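Local coordinates for protein extracellular invertase (Aspergillus kawachii, PDB 5XH8) that probably hydrolyses the beta-fructofuranosidic bond of sucrose and, as a strong transfructosylating enzyme, transfers fructosyl units to make fructooligosaccharides such as 1-kestose, at residues P229-W234 and A240-F245. Sequence-based numbering, arbitrary orientation.
Sequences PTNSTW and AGRWAF
R242 grips the carbonyl oxygen of N231 side-on: NH2 donates to N231 O at 2.8 Å and NE to the same oxygen at 3.2 Å, and that oxygen lies almost exactly in the guanidinium plane. A bend at chi3 (69°) swings the guanidinium across from N231 toward T233, whose CB lies over one face. N231 OD1 takes a weak bond from R242 NE, while N231 CB packs over the face of the F245 ring, 4.2 Å from its centroid, a CH-pi contact. T233 suits its place because its branches divide the work: OG1, anti to the backbone N (chi1 -173°), donates to G241 O at 2.6 Å, while CG2 lies against the guanidinium. Backbone bonds from N231 N to A244 O and from W243 N to S232 O tie the two antiparallel runs together. They belong to the loop between strands 219-227 and 247-248, which passes from one antiparallel blade to the next in the five-bladed beta-propeller of family GH32. The large, flat, buried indole of W243 offers its edge to S232 OG and a face to W234 N and water 3, which accepts from W234 N and donates to A240 O; W234 CB packs 3.7 Å from W243 CZ2, and water 1 bridges W243 NE1 to T233 O. Further out, P229 O receives both S232 N and S232 OG, closing a type II turn whose third position has positive phi, which asparagine (N231) tolerates better than most non-glycine residues. D288 OD2 holds the backbone N of R242, W125 stacks on the F245 ring that N231 packs against, W226 meets W243 edge-to-face, and A395 O fixes W234 NE1.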
ATOM      1  N   PRO A 229     -22.120   7.360  17.047  1.00 31.53           N
ATOM      2  CA  PRO A 229     -21.366   8.520  17.518  1.00 31.80           C
ATOM      3  C   PRO A 229     -20.362   8.157  18.602  1.00 32.62           C
ATOM      4  O   PRO A 229     -20.623   7.256  19.413  1.00 31.85           O
ATOM      5  CB  PRO A 229     -22.452   9.441  18.129  1.00 31.40           C
ATOM      6  CG  PRO A 229     -23.716   9.009  17.497  1.00 33.08           C
ATOM      7  CD  PRO A 229     -23.572   7.527  17.258  1.00 32.38           C
ATOM      8  N   THR A 230     -19.241   8.869  18.620  1.00 32.14           N
ATOM      9  CA  THR A 230     -18.172   8.644  19.591  1.00 33.57           C
ATOM     10  C   THR A 230     -18.671   8.517  21.029  1.00 35.69           C
ATOM     11  O   THR A 230     -19.295   9.427  21.566  1.00 36.63           O
ATOM     12  CB  THR A 230     -17.144   9.788  19.544  1.00 33.43           C
ATOM     13  OG1 THR A 230     -16.691   9.959  18.206  1.00 35.22           O
ATOM     14  CG2 THR A 230     -15.969   9.498  20.420  1.00 34.14           C
ATOM     15  N   ASN A 231     -18.381   7.371  21.639  1.00 33.05           N
ATOM     16  CA  ASN A 231     -18.694   7.086  23.036  1.00 33.27           C
ATOM     17  C   ASN A 231     -20.181   7.150  23.386  1.00 34.71           C
ATOM     18  O   ASN A 231     -20.540   7.395  24.526  1.00 34.86           O
ATOM     19  CB  ASN A 231     -17.864   7.965  23.978  1.00 32.82           C
ATOM     20  CG  ASN A 231     -17.642   7.318  25.333  1.00 33.47           C
ATOM     21  OD1 ASN A 231     -17.681   6.098  25.481  1.00 34.95           O
ATOM     22  ND2 ASN A 231     -17.418   8.139  26.337  1.00 33.70           N
ATOM     23  N   SER A 232     -21.028   6.869  22.402  1.00 33.95           N
ATOM     24  CA  SER A 232     -22.436   6.703  22.618  1.00 34.75           C
ATOM     25  C   SER A 232     -22.641   5.308  23.195  1.00 38.16           C
ATOM     26  O   SER A 232     -21.680   4.517  23.338  1.00 33.00           O
ATOM     27  CB  SER A 232     -23.204   6.902  21.299  1.00 35.81           C
ATOM     28  OG  SER A 232     -22.732   6.046  20.268  1.00 36.25           O
ATOM     29  N   THR A 233     -23.885   5.018  23.556  1.00 36.33           N
ATOM     30  CA  THR A 233     -24.218   3.761  24.222  1.00 37.36           C
ATOM     31  C   THR A 233     -25.611   3.252  23.825  1.00 38.05           C
ATOM     32  O   THR A 233     -26.479   4.044  23.459  1.00 38.66           O
ATOM     33  CB  THR A 233     -24.121   3.917  25.743  1.00 36.87           C
ATOM     34  OG1 THR A 233     -24.299   2.637  26.346  1.00 37.65           O
ATOM     35  CG2 THR A 233     -25.199   4.908  26.278  1.00 36.85           C
ATOM     36  N   TRP A 234     -25.796   1.930  23.882  1.00 35.99           N
ATOM     37  CA  TRP A 234     -27.114   1.311  23.728  1.00 37.27           C
ATOM     38  C   TRP A 234     -27.935   1.604  24.991  1.00 38.49           C
ATOM     39  O   TRP A 234     -27.459   1.364  26.126  1.00 33.91           O
ATOM     40  CB  TRP A 234     -26.985  -0.193  23.541  1.00 36.50           C
ATOM     41  CG  TRP A 234     -28.266  -0.887  23.285  1.00 35.49           C
ATOM     42  CD1 TRP A 234     -28.845  -1.849  24.063  1.00 34.09           C
ATOM     43  CD2 TRP A 234     -29.152  -0.664  22.189  1.00 35.32           C
ATOM     44  NE1 TRP A 234     -30.033  -2.253  23.511  1.00 35.61           N
ATOM     45  CE2 TRP A 234     -30.249  -1.546  22.356  1.00 37.33           C
ATOM     46  CE3 TRP A 234     -29.121   0.181  21.068  1.00 35.14           C
ATOM     47  CZ2 TRP A 234     -31.319  -1.603  21.441  1.00 37.13           C
ATOM     48  CZ3 TRP A 234     -30.177   0.124  20.153  1.00 36.20           C
ATOM     49  CH2 TRP A 234     -31.264  -0.766  20.349  1.00 37.36           C
ATOM     50  N   ALA A 240     -25.368  -3.014  27.784  1.00 33.76           N
ATOM     51  CA  ALA A 240     -24.450  -3.340  26.681  1.00 32.20           C
ATOM     52  C   ALA A 240     -23.282  -2.380  26.580  1.00 31.82           C
ATOM     53  O   ALA A 240     -22.867  -1.986  25.484  1.00 32.49           O
ATOM     54  CB  ALA A 240     -25.224  -3.406  25.381  1.00 32.56           C
ATOM     55  N   GLY A 241     -22.744  -2.020  27.748  1.00 32.35           N
ATOM     56  CA  GLY A 241     -21.552  -1.204  27.846  1.00 33.33           C
ATOM     57  C   GLY A 241     -21.714   0.077  27.075  1.00 34.92           C
ATOM     58  O   GLY A 241     -22.777   0.704  27.140  1.00 34.57           O
ATOM     59  N   ARG A 242     -20.660   0.455  26.350  1.00 32.78           N
ATOM     60  CA  ARG A 242     -20.699   1.593  25.445  1.00 32.70           C
ATOM     61  C   ARG A 242     -20.147   1.211  24.069  1.00 33.45           C
ATOM     62  O   ARG A 242     -19.334   0.287  23.923  1.00 32.49           O
ATOM     63  CB  ARG A 242     -19.921   2.780  26.006  1.00 33.52           C
ATOM     64  CG  ARG A 242     -20.202   3.135  27.468  1.00 33.78           C
ATOM     65  CD  ARG A 242     -19.654   4.517  27.809  1.00 35.33           C
ATOM     66  NE  ARG A 242     -20.422   5.564  27.119  1.00 39.09           N
ATOM     67  CZ  ARG A 242     -21.558   6.133  27.563  1.00 39.34           C
ATOM     68  NH1 ARG A 242     -22.104   5.795  28.720  1.00 38.53           N
ATOM     69  NH2 ARG A 242     -22.170   7.050  26.821  1.00 39.56           N
ATOM     70  N   TRP A 243     -20.638   1.911  23.053  1.00 32.94           N
ATOM     71  CA  TRP A 243     -20.083   1.832  21.716  1.00 31.38           C
ATOM     72  C   TRP A 243     -18.654   2.393  21.715  1.00 30.41           C
ATOM     73  O   TRP A 243     -17.824   1.966  20.927  1.00 27.21           O
ATOM     74  CB  TRP A 243     -20.956   2.580  20.706  1.00 33.09           C
ATOM     75  CG  TRP A 243     -22.405   2.118  20.616  1.00 33.05           C
ATOM     76  CD1 TRP A 243     -23.519   2.925  20.578  1.00 35.35           C
ATOM     77  CD2 TRP A 243     -22.896   0.767  20.536  1.00 34.21           C
ATOM     78  NE1 TRP A 243     -24.666   2.167  20.471  1.00 33.83           N
ATOM     79  CE2 TRP A 243     -24.319   0.842  20.447  1.00 34.31           C
ATOM     80  CE3 TRP A 243     -22.287  -0.502  20.537  1.00 32.29           C
ATOM     81  CZ2 TRP A 243     -25.121  -0.299  20.348  1.00 35.31           C
ATOM     82  CZ3 TRP A 243     -23.085  -1.638  20.447  1.00 32.00           C
ATOM     83  CH2 TRP A 243     -24.489  -1.533  20.349  1.00 34.66           C
ATOM     84  N   ALA A 244     -18.399   3.363  22.594  1.00 29.28           N
ATOM     85  CA  ALA A 244     -17.062   3.752  22.986  1.00 29.05           C
ATOM     86  C   ALA A 244     -16.284   4.378  21.816  1.00 28.88           C
ATOM     87  O   ALA A 244     -16.906   4.984  20.913  1.00 29.11           O
ATOM     88  CB  ALA A 244     -16.344   2.571  23.644  1.00 29.54           C
ATOM     89  N   PHE A 245     -14.957   4.262  21.804  1.00 27.04           N
ATOM     90  CA  PHE A 245     -14.153   5.064  20.861  1.00 27.58           C
ATOM     91  C   PHE A 245     -13.694   4.374  19.593  1.00 26.33           C
ATOM     92  O   PHE A 245     -13.203   5.033  18.679  1.00 27.34           O
ATOM     93  CB  PHE A 245     -12.977   5.647  21.592  1.00 27.40           C
ATOM     94  CG  PHE A 245     -13.365   6.639  22.663  1.00 28.81           C
ATOM     95  CD1 PHE A 245     -13.678   6.213  23.946  1.00 31.16           C
ATOM     96  CD2 PHE A 245     -13.404   8.004  22.385  1.00 30.08           C
ATOM     97  CE1 PHE A 245     -14.018   7.122  24.940  1.00 32.07           C
ATOM     98  CE2 PHE A 245     -13.752   8.929  23.374  1.00 30.91           C
ATOM     99  CZ  PHE A 245     -14.054   8.486  24.654  1.00 31.09           C
TER
HETATM  100  O   HOH W   1     -27.186   3.616  20.348  1.00 37.04           O
HETATM  101  O   HOH W   2     -25.401  -0.226  27.159  1.00 29.48           O
HETATM  102  O   HOH W   3     -23.425   0.147  23.868  1.00 29.62           O